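Local coordinates for nucleotidyltransferase-like protein (Exiguobacterium sibiricum, PDB 3C18) that is of unproven function but probably transfers nucleotidyl groups, joining a nucleotidyltransferase-like domain to a YgxA-like substrate-binding domain and a helix-turn-helix domain, at residues N145-Y150 with E199-R204; I22-K27 with F38-L43; K225-V230 with S247-L252; A14-T19 with V44-P49. One frame throughout, in Å; residues are numbered along the deposited sequence. Where two conformers were deposited one is given.

Contact 1: N145-Y150 with E199-R204; sequences NYYDAY and ETLEQR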
loop_
_atom_site.group_PDB
_atom_site.type_symbol
_atom_site.label_atom_id
_atom_site.label_comp_id
_atom_site.label_asym_id
_atom_site.label_seq_id
_atom_site.Cartn_x
_atom_site.Cartn_y
_atom_site.Cartn_z
ATOM N N ASN A 145 19.759 -14.687 -3.450
ATOM C CA ASN A 145 19.621 -13.262 -3.017
ATOM C C ASN A 145 19.162 -13.171 -1.568
ATOM O O ASN A 145 18.041 -12.890 -1.300
ATOM C CB ASN A 145 18.614 -12.522 -3.897
ATOM C CG ASN A 145 18.966 -12.553 -5.368
ATOM O OD1 ASN A 145 18.113 -12.796 -6.205
ATOM N ND2 ASN A 145 20.225 -12.306 -5.682
ATOM N N TYR A 146 20.074 -13.375 -0.645
ATOM C CA TYR A 146 19.735 -13.603 0.768
ATOM C C TYR A 146 19.290 -12.341 1.503
ATOM O O TYR A 146 18.405 -12.399 2.331
ATOM C CB TYR A 146 20.888 -14.271 1.513
ATOM C CG TYR A 146 21.271 -15.598 0.855
ATOM C CD1 TYR A 146 20.340 -16.616 0.755
ATOM C CD2 TYR A 146 22.535 -15.805 0.316
ATOM C CE1 TYR A 146 20.644 -17.805 0.154
ATOM C CE2 TYR A 146 22.855 -16.996 -0.297
ATOM C CZ TYR A 146 21.888 -17.991 -0.381
ATOM O OH TYR A 146 22.155 -19.182 -0.992
ATOM N N TYR A 147 19.918 -11.209 1.211
ATOM C CA TYR A 147 19.562 -9.957 1.926
ATOM C C TYR A 147 18.162 -9.529 1.561
ATOM O O TYR A 147 17.393 -9.052 2.380
ATOM C CB TYR A 147 20.547 -8.850 1.631
ATOM C CG TYR A 147 21.821 -9.032 2.394
ATOM C CD1 TYR A 147 21.861 -8.822 3.754
ATOM C CD2 TYR A 147 22.973 -9.430 1.768
ATOM C CE1 TYR A 147 23.033 -8.997 4.478
ATOM C CE2 TYR A 147 24.151 -9.600 2.479
ATOM C CZ TYR A 147 24.177 -9.379 3.830
ATOM O OH TYR A 147 25.352 -9.551 4.535
ATOM N N ASP A 148 17.838 -9.776 0.316
ATOM C CA ASP A 148 16.508 -9.455 -0.231
ATOM C C ASP A 148 15.436 -10.449 0.237
ATOM O O ASP A 148 14.285 -10.103 0.495
ATOM C CB ASP A 148 16.593 -9.412 -1.743
ATOM C CG ASP A 148 17.321 -8.174 -2.248
ATOM O OD1 ASP A 148 16.725 -7.087 -2.171
ATOM O OD2 ASP A 148 18.450 -8.288 -2.730
ATOM N N ALA A 149 15.827 -11.700 0.349
ATOM C CA ALA A 149 14.904 -12.742 0.826
ATOM C C ALA A 149 14.544 -12.467 2.269
ATOM O O ALA A 149 13.408 -12.626 2.700
ATOM C CB ALA A 149 15.541 -14.147 0.698
ATOM N N TYR A 150 15.547 -12.067 3.027
ATOM C CA TYR A 150 15.349 -11.705 4.436
ATOM C C TYR A 150 14.311 -10.646 4.554
ATOM O O TYR A 150 13.438 -10.706 5.410
ATOM C CB TYR A 150 16.621 -11.181 5.068
ATOM C CG TYR A 150 16.539 -10.966 6.559
ATOM C CD1 TYR A 150 15.908 -9.849 7.090
ATOM C CD2 TYR A 150 17.055 -11.905 7.437
ATOM C CE1 TYR A 150 15.822 -9.644 8.479
ATOM C CE2 TYR A 150 16.986 -11.711 8.835
ATOM C CZ TYR A 150 16.386 -10.582 9.352
ATOM O OH TYR A 150 16.322 -10.394 10.728
ATOM N N GLU A 199 22.587 -18.433 13.765
ATOM C CA GLU A 199 22.900 -19.245 12.581
ATOM C C GLU A 199 23.415 -18.297 11.506
ATOM O O GLU A 199 23.422 -17.082 11.690
ATOM C CB GLU A 199 21.686 -20.014 12.029
ATOM C CG GLU A 199 20.938 -20.874 13.016
ATOM C CD GLU A 199 21.518 -22.254 13.189
ATOM O OE1 GLU A 199 22.744 -22.421 13.054
ATOM O OE2 GLU A 199 20.733 -23.187 13.466
ATOM N N THR A 200 23.818 -18.872 10.377
ATOM C CA THR A 200 24.240 -18.083 9.228
ATOM C C THR A 200 23.007 -17.399 8.657
ATOM O O THR A 200 21.883 -17.743 8.975
ATOM C CB THR A 200 24.922 -18.932 8.132
ATOM O OG1 THR A 200 23.985 -19.837 7.566
ATOM C CG2 THR A 200 26.100 -19.728 8.668
ATOM N N LEU A 201 23.231 -16.394 7.831
ATOM C CA LEU A 201 22.132 -15.678 7.204
ATOM C C LEU A 201 21.251 -16.678 6.462
ATOM O O LEU A 201 20.006 -16.690 6.584
ATOM C CB LEU A 201 22.678 -14.567 6.271
ATOM C CG LEU A 201 21.595 -13.773 5.551
ATOM C CD1 LEU A 201 20.696 -13.059 6.554
ATOM C CD2 LEU A 201 22.195 -12.796 4.549
ATOM N N GLU A 202 21.905 -17.537 5.696
ATOM C CA GLU A 202 21.205 -18.496 4.851
ATOM C C GLU A 202 20.359 -19.421 5.704
ATOM O O GLU A 202 19.201 -19.682 5.413
ATOM C CB GLU A 202 22.180 -19.343 4.001
ATOM C CG GLU A 202 22.932 -18.559 2.965
ATOM C CD GLU A 202 24.278 -18.012 3.485
ATOM O OE1 GLU A 202 24.438 -17.901 4.710
ATOM O OE2 GLU A 202 25.167 -17.678 2.669
ATOM N N GLN A 203 20.971 -19.940 6.755
ATOM C CA GLN A 203 20.297 -20.904 7.592
ATOM C C GLN A 203 19.109 -20.269 8.292
ATOM O O GLN A 203 18.025 -20.856 8.332
ATOM C CB GLN A 203 21.252 -21.522 8.600
ATOM C CG GLN A 203 20.624 -22.649 9.367
ATOM C CD GLN A 203 20.337 -23.857 8.495
ATOM O OE1 GLN A 203 21.213 -24.332 7.776
ATOM N NE2 GLN A 203 19.112 -24.375 8.568
ATOM N N ARG A 204 19.284 -19.064 8.812
ATOM C CA ARG A 204 18.175 -18.463 9.595
ATOM C C ARG A 204 16.979 -18.183 8.665
ATOM O O ARG A 204 15.826 -18.371 9.037
ATOM C CB ARG A 204 18.603 -17.236 10.368
ATOM C CG ARG A 204 18.889 -16.064 9.473
ATOM C CD ARG A 204 19.345 -14.860 10.287
ATOM N NE ARG A 204 20.580 -15.131 10.991
ATOM C CZ ARG A 204 21.133 -14.284 11.826
ATOM N NH1 ARG A 204 20.545 -13.129 12.067
ATOM N NH2 ARG A 204 22.263 -14.595 12.429
HETATM O O HOH W 1 18.000 -11.670 12.074
#
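Leu201 carries its CG anti to the backbone N (chi1 179°), which sends both methyls across to the helix that begins at Tyr146. Tyr146 keeps its ring beside its own N and anti to the carbonyl carbon (chi1 -58°), where the ring lies under the side chain of Glu202. There Glu202 CG sits over the centre of one face of the Tyr146 ring, 3.5 Å above its plane, in a CH-pi contact. The Glu202 chain then bends at its second torsion, and its carboxylate plane stands oblique to the ring. Glutamate suits the place because its CG methylene can lie on an aromatic face while the carboxylate stays at the partly exposed margin of the contact.

Leu201 serves three tyrosines with its two branches. Leu201 CD2 touches Tyr146 CB at 3.6 Å and also lies over the centre of the Tyr147 ring, 3.9 Å above that face, while Leu201 CD1 meets Tyr150 CD2 at 3.9 Å. A forked, wholly apolar leucine fits a place with aromatic carbon on several sides.

A water joins Tyr150 OH (2.5 Å) to Arg204 NH1 (2.9 Å), and Tyr150 OH is also hydrogen-bonded to Tyr150 OH of the second subunit. Arg204 NH2 is fixed by an almost straight bond of 2.8 Å to Glu199 O, lying in the guanidinium plane.

The contact pairs the first turns of helices 146-167 and 201-218 in the YgxA-like substrate-binding domain, at the subunit interface. Leu194 and Leu195 of helix 185-195 pack on Tyr150, and the Tyr147 ring meets Tyr188 of the second subunit edge-to-face.

Contact 2: I22-K27 with F38-L43; sequences IIAVEK and FDVLLL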
loop_
_atom_site.group_PDB
_atom_site.type_symbol
_atom_site.label_atom_id
_atom_site.label_comp_id
_atom_site.label_asym_id
_atom_site.label_seq_id
_atom_site.Cartn_x
_atom_site.Cartn_y
_atom_site.Cartn_z
ATOM N N ILE A 22 -18.833 16.410 13.408
ATOM C CA ILE A 22 -17.614 17.137 13.679
ATOM C C ILE A 22 -17.081 16.738 15.029
ATOM O O ILE A 22 -17.773 16.775 16.037
ATOM C CB ILE A 22 -17.802 18.666 13.622
ATOM C CG1 ILE A 22 -18.472 19.091 12.306
ATOM C CG2 ILE A 22 -16.474 19.378 13.798
ATOM C CD1 ILE A 22 -18.809 20.553 12.307
ATOM N N ILE A 23 -15.844 16.292 14.998
ATOM C CA ILE A 23 -15.128 15.800 16.161
ATOM C C ILE A 23 -13.921 16.668 16.414
ATOM O O ILE A 23 -13.247 17.085 15.487
ATOM C CB ILE A 23 -14.638 14.338 15.907
ATOM C CG1 ILE A 23 -15.725 13.339 16.297
ATOM C CG2 ILE A 23 -13.366 14.046 16.667
ATOM C CD1 ILE A 23 -15.749 12.981 17.763
ATOM N N ALA A 24 -13.651 16.926 17.689
ATOM C CA ALA A 24 -12.472 17.674 18.093
ATOM C C ALA A 24 -11.539 16.826 18.981
ATOM O O ALA A 24 -11.970 16.137 19.896
ATOM C CB ALA A 24 -12.875 18.984 18.766
ATOM N N VAL A 25 -10.257 16.885 18.650
ATOM C CA VAL A 25 -9.213 16.174 19.358
ATOM C C VAL A 25 -8.100 17.133 19.730
ATOM O O VAL A 25 -7.516 17.797 18.886
ATOM C CB VAL A 25 -8.581 15.108 18.448
ATOM C CG1 VAL A 25 -7.611 14.207 19.230
ATOM C CG2 VAL A 25 -9.669 14.303 17.755
ATOM N N GLU A 26 -7.793 17.167 21.013
ATOM C CA GLU A 26 -6.743 18.031 21.541
ATOM C C GLU A 26 -5.422 17.311 21.595
ATOM O O GLU A 26 -5.352 16.109 21.858
ATOM C CB GLU A 26 -7.119 18.488 22.945
ATOM C CG GLU A 26 -6.156 19.492 23.531
ATOM C CD GLU A 26 -6.667 20.065 24.837
ATOM O OE1 GLU A 26 -7.325 19.311 25.585
ATOM O OE2 GLU A 26 -6.421 21.262 25.099
ATOM N N LYS A 27 -4.364 18.057 21.351
ATOM C CA LYS A 27 -3.022 17.500 21.469
ATOM C C LYS A 27 -2.775 17.005 22.885
ATOM O O LYS A 27 -3.294 17.551 23.855
ATOM C CB LYS A 27 -1.955 18.517 21.090
ATOM C CG LYS A 27 -1.846 19.678 22.035
ATOM C CD LYS A 27 -0.649 20.503 21.678
ATOM C CE LYS A 27 -0.531 21.715 22.565
ATOM N NZ LYS A 27 0.742 22.378 22.239
ATOM N N PHE A 38 -0.248 20.199 15.508
ATOM C CA PHE A 38 -1.093 21.357 15.836
ATOM C C PHE A 38 -1.734 21.152 17.199
ATOM O O PHE A 38 -1.492 20.141 17.851
ATOM C CB PHE A 38 -2.156 21.602 14.754
ATOM C CG PHE A 38 -1.646 22.391 13.585
ATOM C CD1 PHE A 38 -0.295 22.628 13.433
ATOM C CD2 PHE A 38 -2.498 22.896 12.651
ATOM C CE1 PHE A 38 0.176 23.360 12.372
ATOM C CE2 PHE A 38 -2.022 23.617 11.595
ATOM C CZ PHE A 38 -0.680 23.841 11.446
ATOM N N ASP A 39 -2.584 22.098 17.585
ATOM C CA ASP A 39 -3.152 22.173 18.941
ATOM C C ASP A 39 -4.470 21.443 19.047
ATOM O O ASP A 39 -4.811 20.872 20.083
ATOM C CB ASP A 39 -3.394 23.640 19.362
ATOM C CG ASP A 39 -2.126 24.464 19.390
ATOM O OD1 ASP A 39 -1.131 23.969 19.929
ATOM O OD2 ASP A 39 -2.117 25.607 18.877
ATOM N N VAL A 40 -5.244 21.549 17.978
ATOM C CA VAL A 40 -6.546 20.896 17.892
ATOM C C VAL A 40 -6.738 20.374 16.495
ATOM O O VAL A 40 -6.423 21.051 15.529
ATOM C CB VAL A 40 -7.721 21.850 18.248
ATOM C CG1 VAL A 40 -9.058 21.179 17.974
ATOM C CG2 VAL A 40 -7.624 22.264 19.711
ATOM N N LEU A 41 -7.233 19.152 16.405
ATOM C CA LEU A 41 -7.574 18.564 15.112
ATOM C C LEU A 41 -9.087 18.433 15.060
ATOM O O LEU A 41 -9.729 17.939 15.968
ATOM C CB LEU A 41 -6.894 17.211 14.902
ATOM C CG LEU A 41 -7.025 16.637 13.471
ATOM C CD1 LEU A 41 -5.762 16.008 13.003
ATOM C CD2 LEU A 41 -8.171 15.675 13.323
ATOM N N LEU A 42 -9.651 18.956 13.999
ATOM C CA LEU A 42 -11.068 18.845 13.770
ATOM C C LEU A 42 -11.283 17.865 12.642
ATOM O O LEU A 42 -10.659 17.956 11.603
ATOM C CB LEU A 42 -11.658 20.194 13.358
ATOM C CG LEU A 42 -11.817 21.289 14.396
ATOM C CD1 LEU A 42 -12.211 22.593 13.705
ATOM C CD2 LEU A 42 -12.843 20.888 15.451
ATOM N N LEU A 43 -12.198 16.942 12.865
ATOM C CA LEU A 43 -12.572 15.951 11.871
ATOM C C LEU A 43 -13.997 16.172 11.478
ATOM O O LEU A 43 -14.919 16.028 12.283
ATOM C CB LEU A 43 -12.382 14.522 12.405
ATOM C CG LEU A 43 -12.939 13.407 11.510
ATOM C CD1 LEU A 43 -12.073 13.244 10.235
ATOM C CD2 LEU A 43 -13.038 12.092 12.296
HETATM O O HOH W 2 -4.638 22.328 22.433
#
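Ile23 and Leu43, like Val25 and Leu41, form hydrogen-bonded pairs of an antiparallel ladder between strands 19-26 and 40-46, a long-looped beta hairpin in the interior of the mixed sheet of the nucleotidyltransferase-like domain.

The backbone bonds come first. Each pair is closed in both directions, with Leu43 N to Ile23 O and Leu41 N to Val25 O both at 2.8 Å, and CA-H...O contacts fill the intervals.

Apolar packing follows on the two faces. Ile23, Val25, Leu41 and Leu43 share one, where Trp90 of helix 85-93 packs on the last three; beta-branched Ile23 and Val25 suit the extended backbone, and the leucines add bulk. On the other, Ala24 is small enough for Leu42 CD2 to close on Ala24 CB at 3.8 Å.

Polar and charged groups gather at the end next to the connecting loop. Lys27 runs extended alongside Asp39, and Lys27 NZ makes a weak salt bridge of 3.4 Å to Asp39 OD1, while OD2 is bound by Arg64 N. A methionine in place of Lys27 would probably leave Asp39 OD1 without its charged mate. Asp39 O takes two donors: Lys27 N at 3.1 Å, from well above the carbonyl plane, and a water at 2.8 Å that also reaches Glu26 OE2 weakly.

Contact 3: K225-V230 with S247-L252; sequences KYLFEV and SRLTEL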
loop_
_atom_site.group_PDB
_atom_site.type_symbol
_atom_site.label_atom_id
_atom_site.label_comp_id
_atom_site.label_asym_id
_atom_site.label_seq_id
_atom_site.Cartn_x
_atom_site.Cartn_y
_atom_site.Cartn_z
ATOM N N LYS A 225 -11.640 -18.146 4.276
ATOM C CA LYS A 225 -13.040 -18.143 4.737
ATOM C C LYS A 225 -13.942 -17.082 4.063
ATOM O O LYS A 225 -15.054 -17.364 3.610
ATOM C CB LYS A 225 -13.067 -18.036 6.265
ATOM C CG LYS A 225 -14.396 -17.776 6.899
ATOM C CD LYS A 225 -14.242 -17.763 8.434
ATOM C CE LYS A 225 -15.395 -17.030 9.116
ATOM N NZ LYS A 225 -16.664 -17.798 9.183
ATOM N N TYR A 226 -13.459 -15.860 3.982
ATOM C CA TYR A 226 -14.254 -14.786 3.354
ATOM C C TYR A 226 -14.512 -15.087 1.893
ATOM O O TYR A 226 -15.609 -14.946 1.399
ATOM C CB TYR A 226 -13.552 -13.445 3.506
ATOM C CG TYR A 226 -14.311 -12.274 2.927
ATOM C CD1 TYR A 226 -15.218 -11.561 3.691
ATOM C CD2 TYR A 226 -14.100 -11.869 1.642
ATOM C CE1 TYR A 226 -15.885 -10.488 3.179
ATOM C CE2 TYR A 226 -14.787 -10.796 1.109
ATOM C CZ TYR A 226 -15.669 -10.115 1.888
ATOM O OH TYR A 226 -16.340 -9.056 1.350
ATOM N N LEU A 227 -13.484 -15.538 1.205
ATOM C CA LEU A 227 -13.590 -15.870 -0.226
ATOM C C LEU A 227 -14.563 -17.029 -0.400
ATOM O O LEU A 227 -15.555 -16.935 -1.109
ATOM C CB LEU A 227 -12.195 -16.230 -0.795
ATOM C CG LEU A 227 -12.108 -16.651 -2.269
ATOM C CD1 LEU A 227 -12.620 -15.479 -3.178
ATOM C CD2 LEU A 227 -10.657 -17.025 -2.663
ATOM N N PHE A 228 -14.382 -18.077 0.380
ATOM C CA PHE A 228 -15.219 -19.294 0.217
ATOM C C PHE A 228 -16.696 -19.007 0.463
ATOM O O PHE A 228 -17.565 -19.475 -0.246
ATOM C CB PHE A 228 -14.778 -20.413 1.146
ATOM C CG PHE A 228 -13.350 -20.800 0.975
ATOM C CD1 PHE A 228 -12.746 -20.666 -0.257
ATOM C CD2 PHE A 228 -12.646 -21.365 2.022
ATOM C CE1 PHE A 228 -11.440 -21.052 -0.441
ATOM C CE2 PHE A 228 -11.317 -21.720 1.858
ATOM C CZ PHE A 228 -10.724 -21.562 0.615
ATOM N N GLU A 229 -16.955 -18.154 1.427
ATOM C CA GLU A 229 -18.326 -17.815 1.794
ATOM C C GLU A 229 -18.970 -17.049 0.654
ATOM O O GLU A 229 -20.130 -17.279 0.321
ATOM C CB GLU A 229 -18.386 -16.965 3.056
ATOM C CG GLU A 229 -19.807 -16.581 3.502
ATOM N N VAL A 230 -18.225 -16.125 0.057
ATOM C CA VAL A 230 -18.774 -15.358 -1.086
ATOM C C VAL A 230 -19.032 -16.332 -2.242
ATOM O O VAL A 230 -20.055 -16.265 -2.928
ATOM C CB VAL A 230 -17.840 -14.215 -1.544
ATOM C CG1 VAL A 230 -18.221 -13.703 -2.957
ATOM C CG2 VAL A 230 -17.884 -13.097 -0.540
ATOM N N SER A 247 -18.628 -7.604 -6.402
ATOM C CA SER A 247 -18.350 -6.417 -5.583
ATOM C C SER A 247 -17.751 -6.746 -4.225
ATOM O O SER A 247 -16.823 -6.065 -3.758
ATOM C CB SER A 247 -19.601 -5.546 -5.454
ATOM O OG SER A 247 -20.561 -6.206 -4.682
ATOM N N ARG A 248 -18.197 -7.843 -3.643
ATOM C CA ARG A 248 -17.723 -8.203 -2.294
ATOM C C ARG A 248 -16.256 -8.578 -2.263
ATOM O O ARG A 248 -15.633 -8.693 -1.178
ATOM C CB ARG A 248 -18.552 -9.317 -1.677
ATOM C CG ARG A 248 -19.992 -8.906 -1.381
ATOM C CD ARG A 248 -20.752 -10.042 -0.738
ATOM N NE ARG A 248 -20.198 -10.330 0.588
ATOM C CZ ARG A 248 -20.450 -11.440 1.283
ATOM N NH1 ARG A 248 -21.242 -12.378 0.765
ATOM N NH2 ARG A 248 -19.900 -11.621 2.487
ATOM N N LEU A 249 -15.692 -8.743 -3.451
ATOM C CA LEU A 249 -14.265 -9.173 -3.574
ATOM C C LEU A 249 -13.365 -8.053 -4.067
ATOM O O LEU A 249 -12.215 -8.240 -4.391
ATOM C CB LEU A 249 -14.156 -10.360 -4.513
ATOM C CG LEU A 249 -14.872 -11.638 -4.041
ATOM C CD1 LEU A 249 -14.793 -12.742 -5.098
ATOM C CD2 LEU A 249 -14.293 -12.077 -2.658
ATOM N N THR A 250 -13.925 -6.867 -4.115
ATOM C CA THR A 250 -13.227 -5.675 -4.641
ATOM C C THR A 250 -11.854 -5.495 -4.055
ATOM O O THR A 250 -10.884 -5.254 -4.734
ATOM C CB THR A 250 -14.003 -4.377 -4.312
ATOM O OG1 THR A 250 -15.199 -4.321 -5.095
ATOM C CG2 THR A 250 -13.138 -3.128 -4.578
ATOM N N GLU A 251 -11.796 -5.582 -2.747
ATOM C CA GLU A 251 -10.532 -5.338 -2.020
ATOM C C GLU A 251 -9.528 -6.450 -2.230
ATOM O O GLU A 251 -8.352 -6.294 -1.941
ATOM C CB GLU A 251 -10.781 -5.171 -0.525
ATOM C CG GLU A 251 -11.713 -4.007 -0.169
ATOM C CD GLU A 251 -11.124 -2.641 -0.557
ATOM O OE1 GLU A 251 -9.881 -2.477 -0.561
ATOM O OE2 GLU A 251 -11.922 -1.730 -0.830
ATOM N N LEU A 252 -10.000 -7.567 -2.770
ATOM C CA LEU A 252 -9.136 -8.725 -2.946
ATOM C C LEU A 252 -8.702 -8.884 -4.382
ATOM O O LEU A 252 -7.936 -9.777 -4.689
ATOM C CB LEU A 252 -9.848 -9.995 -2.498
ATOM C CG LEU A 252 -9.981 -10.244 -0.997
ATOM C CD1 LEU A 252 -10.947 -11.423 -0.736
ATOM C CD2 LEU A 252 -8.593 -10.496 -0.412
#
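Leu249 is the bump of this contact, and Tyr226, Leu227 and Val230 of helix 220-231 form the hollow that takes it. Leu249 CD2 lies 3.8 Å from Leu227 CD1 and 4.0 Å from Tyr226 CE2, while the Val230 and Leu249 side chains reach toward each other tip to tip. A second bump, Leu252, sets its CD1 against Tyr226 CD2 at 4.0 Å. On the far flank Val230 CG2 rests over the centre of one face of the Arg248 guanidinium, 3.5 Å above its plane, and the arginine, bent at its third torsion, passes alongside the valine in the opposite direction, its NH1 making a salt bridge with Glu233.

The CG of Tyr226 stands opposite the backbone N (chi1 -178°), which carries OH to Arg248 O. The bond from Tyr226 OH to Arg248 O is 2.6 Å long and lands on a carbonyl lone pair, in the plane of the ring. A phenylalanine at Tyr226 would probably leave Arg248 O without this donor.

These segments join the first helix of a winged helix-turn-helix arrangement to the turn before helix 253-265. A short, directed bond from a buried hydroxyl, set amid leucine contacts, probably fixes how the turn faces the helix.

Contact 4: A14-T19 with V44-P49; sequences AAYPET and VITRDP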
loop_
_atom_site.group_PDB
_atom_site.type_symbol
_atom_site.label_atom_id
_atom_site.label_comp_id
_atom_site.label_asym_id
_atom_site.label_seq_id
_atom_site.Cartn_x
_atom_site.Cartn_y
_atom_site.Cartn_z
ATOM N N ALA A 14 -20.982 22.997 10.074
ATOM C CA ALA A 14 -22.184 22.501 10.714
ATOM C C ALA A 14 -23.393 22.982 9.948
ATOM O O ALA A 14 -24.423 22.326 9.921
ATOM C CB ALA A 14 -22.265 22.951 12.178
ATOM N N ALA A 15 -23.241 24.112 9.282
ATOM C CA ALA A 15 -24.367 24.743 8.545
ATOM C C ALA A 15 -24.641 24.022 7.229
ATOM O O ALA A 15 -25.772 23.968 6.748
ATOM C CB ALA A 15 -24.092 26.230 8.275
ATOM N N TYR A 16 -23.589 23.502 6.623
ATOM C CA TYR A 16 -23.716 22.776 5.345
ATOM C C TYR A 16 -24.458 21.488 5.656
ATOM O O TYR A 16 -24.040 20.696 6.515
ATOM C CB TYR A 16 -22.368 22.484 4.728
ATOM C CG TYR A 16 -22.422 21.801 3.381
ATOM C CD1 TYR A 16 -23.022 22.394 2.293
ATOM C CD2 TYR A 16 -21.821 20.584 3.193
ATOM C CE1 TYR A 16 -23.018 21.773 1.046
ATOM C CE2 TYR A 16 -21.813 19.959 1.965
ATOM C CZ TYR A 16 -22.407 20.553 0.900
ATOM O OH TYR A 16 -22.400 19.895 -0.312
ATOM N N PRO A 17 -25.591 21.291 4.989
ATOM C CA PRO A 17 -26.487 20.191 5.302
ATOM C C PRO A 17 -25.904 18.803 5.182
ATOM O O PRO A 17 -26.453 17.894 5.770
ATOM C CB PRO A 17 -27.603 20.364 4.268
ATOM C CG PRO A 17 -27.605 21.784 3.961
ATOM C CD PRO A 17 -26.175 22.211 3.996
ATOM N N GLU A 18 -24.817 18.658 4.427
ATOM C CA GLU A 18 -24.238 17.336 4.093
ATOM C C GLU A 18 -23.308 16.855 5.156
ATOM O O GLU A 18 -22.877 15.698 5.172
ATOM C CB GLU A 18 -23.495 17.355 2.758
ATOM C CG GLU A 18 -24.343 17.797 1.593
ATOM C CD GLU A 18 -25.482 16.846 1.289
ATOM O OE1 GLU A 18 -25.700 15.854 2.038
ATOM O OE2 GLU A 18 -26.171 17.098 0.280
ATOM N N THR A 19 -23.020 17.766 6.062
ATOM C CA THR A 19 -22.123 17.482 7.176
ATOM C C THR A 19 -22.821 16.559 8.168
ATOM O O THR A 19 -23.909 16.861 8.610
ATOM C CB THR A 19 -21.707 18.768 7.866
ATOM O OG1 THR A 19 -21.036 19.611 6.915
ATOM C CG2 THR A 19 -20.796 18.469 9.033
ATOM N N VAL A 44 -14.160 16.557 10.226
ATOM C CA VAL A 44 -15.474 16.860 9.658
ATOM C C VAL A 44 -15.861 15.741 8.719
ATOM O O VAL A 44 -15.168 15.482 7.756
ATOM C CB VAL A 44 -15.443 18.224 8.865
ATOM C CG1 VAL A 44 -16.797 18.566 8.319
ATOM C CG2 VAL A 44 -14.916 19.376 9.777
ATOM N N ILE A 45 -16.957 15.045 9.039
ATOM C CA ILE A 45 -17.481 13.990 8.164
ATOM C C ILE A 45 -18.654 14.538 7.370
ATOM O O ILE A 45 -19.606 15.107 7.915
ATOM C CB ILE A 45 -17.867 12.715 8.887
ATOM C CG1 ILE A 45 -16.679 12.192 9.703
ATOM C CG2 ILE A 45 -18.227 11.616 7.835
ATOM C CD1 ILE A 45 -16.551 12.829 11.085
ATOM N N THR A 46 -18.562 14.323 6.069
ATOM C CA THR A 46 -19.443 14.943 5.114
ATOM C C THR A 46 -19.842 14.028 3.954
ATOM O O THR A 46 -19.126 13.082 3.603
ATOM C CB THR A 46 -18.708 16.197 4.548
ATOM O OG1 THR A 46 -19.589 16.958 3.735
ATOM C CG2 THR A 46 -17.522 15.809 3.756
ATOM N N ARG A 47 -21.008 14.321 3.378
ATOM C CA ARG A 47 -21.494 13.640 2.191
ATOM C C ARG A 47 -21.361 14.531 0.994
ATOM O O ARG A 47 -21.858 14.242 -0.083
ATOM C CB ARG A 47 -22.939 13.212 2.340
ATOM C CG ARG A 47 -23.130 12.128 3.313
ATOM C CD ARG A 47 -24.584 11.747 3.430
ATOM N NE ARG A 47 -24.753 10.833 4.540
ATOM C CZ ARG A 47 -25.924 10.451 5.034
ATOM N NH1 ARG A 47 -27.046 10.913 4.512
ATOM N NH2 ARG A 47 -25.971 9.605 6.061
ATOM N N ASP A 48 -20.658 15.631 1.184
ATOM C CA ASP A 48 -20.305 16.492 0.061
ATOM C C ASP A 48 -19.716 15.590 -1.036
ATOM O O ASP A 48 -18.653 14.994 -0.852
ATOM C CB ASP A 48 -19.265 17.547 0.486
ATOM C CG ASP A 48 -18.837 18.482 -0.658
ATOM O OD1 ASP A 48 -19.031 18.159 -1.845
ATOM O OD2 ASP A 48 -18.272 19.552 -0.359
ATOM N N PRO A 49 -20.384 15.514 -2.193
ATOM C CA PRO A 49 -19.988 14.638 -3.286
ATOM C C PRO A 49 -18.696 15.025 -3.945
ATOM O O PRO A 49 -18.135 14.238 -4.701
ATOM C CB PRO A 49 -21.138 14.777 -4.278
ATOM C CG PRO A 49 -21.748 16.096 -3.963
ATOM C CD PRO A 49 -21.664 16.178 -2.477
HETATM O O HOH W 3 -19.077 19.289 5.034
#
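Thr19 and Thr46 face each other across the tight inner half of this contact, where their CA atoms come within 4.2 Å as a non-hydrogen-bonded antiparallel pair. One water spans the two hydroxyls, 2.7 Å from Thr19 OG1 and 2.7 Å from Thr46 OG1, and Thr19 OG1 is also bonded to Tyr13 O. Thr19 CG2, anti to the backbone N, packs on Val44 CG1 at 4.1 Å. Threonine suits such a site because one branch can bind water while the other joins the hydrophobic side.

Beyond this pair the chains part. Glu18 O still accepts Arg47 N at 2.9 Å, the donor coming from well above the carbonyl plane. Here the last residues of strand 40-46 meet a type I turn, Tyr16 to Thr19, which leads from helix 2-15 into strand 19-26 in the nucleotidyltransferase-like domain, at one end of two neighbouring interior strands. Thr46 begins an ST turn: Thr46 OG1, held anti to the backbone N (chi1 -172°), receives Asp48 N at 3.1 Å.

The outer half is looser and largely exposed. The Tyr16 side chain crosses that of Asp48 at about a right angle, with Tyr16 CE2 3.8 Å from Asp48 CB. Glu18 OE1 meets only the CB of Arg47, and their charges do not touch; the arginine instead carries its extended chain outward to a salt bridge with Glu72, while Asp48 OD1 bonds Ser50 OG.

How the contacts relate
From the N terminus, helix 2-15 and the turn after it supply the first half of contact 4, which closes a loop of 24 residues when segment 44-49 returns. Contact 2, closing the 10-residue connection between its segments, is nested inside that loop; both use strand 40-46, and they touch where Ile22 CD1 meets Ala14 N at 4.0 Å, so together they tie helix 2-15 to neighbouring strands of one sheet. Contact 1 comes later, in series, and closes a 48-residue, mainly helical excursion in the YgxA-like range. Contact 3 follows, closing 16 residues in the helix-turn-helix range. Its nearest atoms stay about 17 Å from contact 4 and about 22 Å from contact 1.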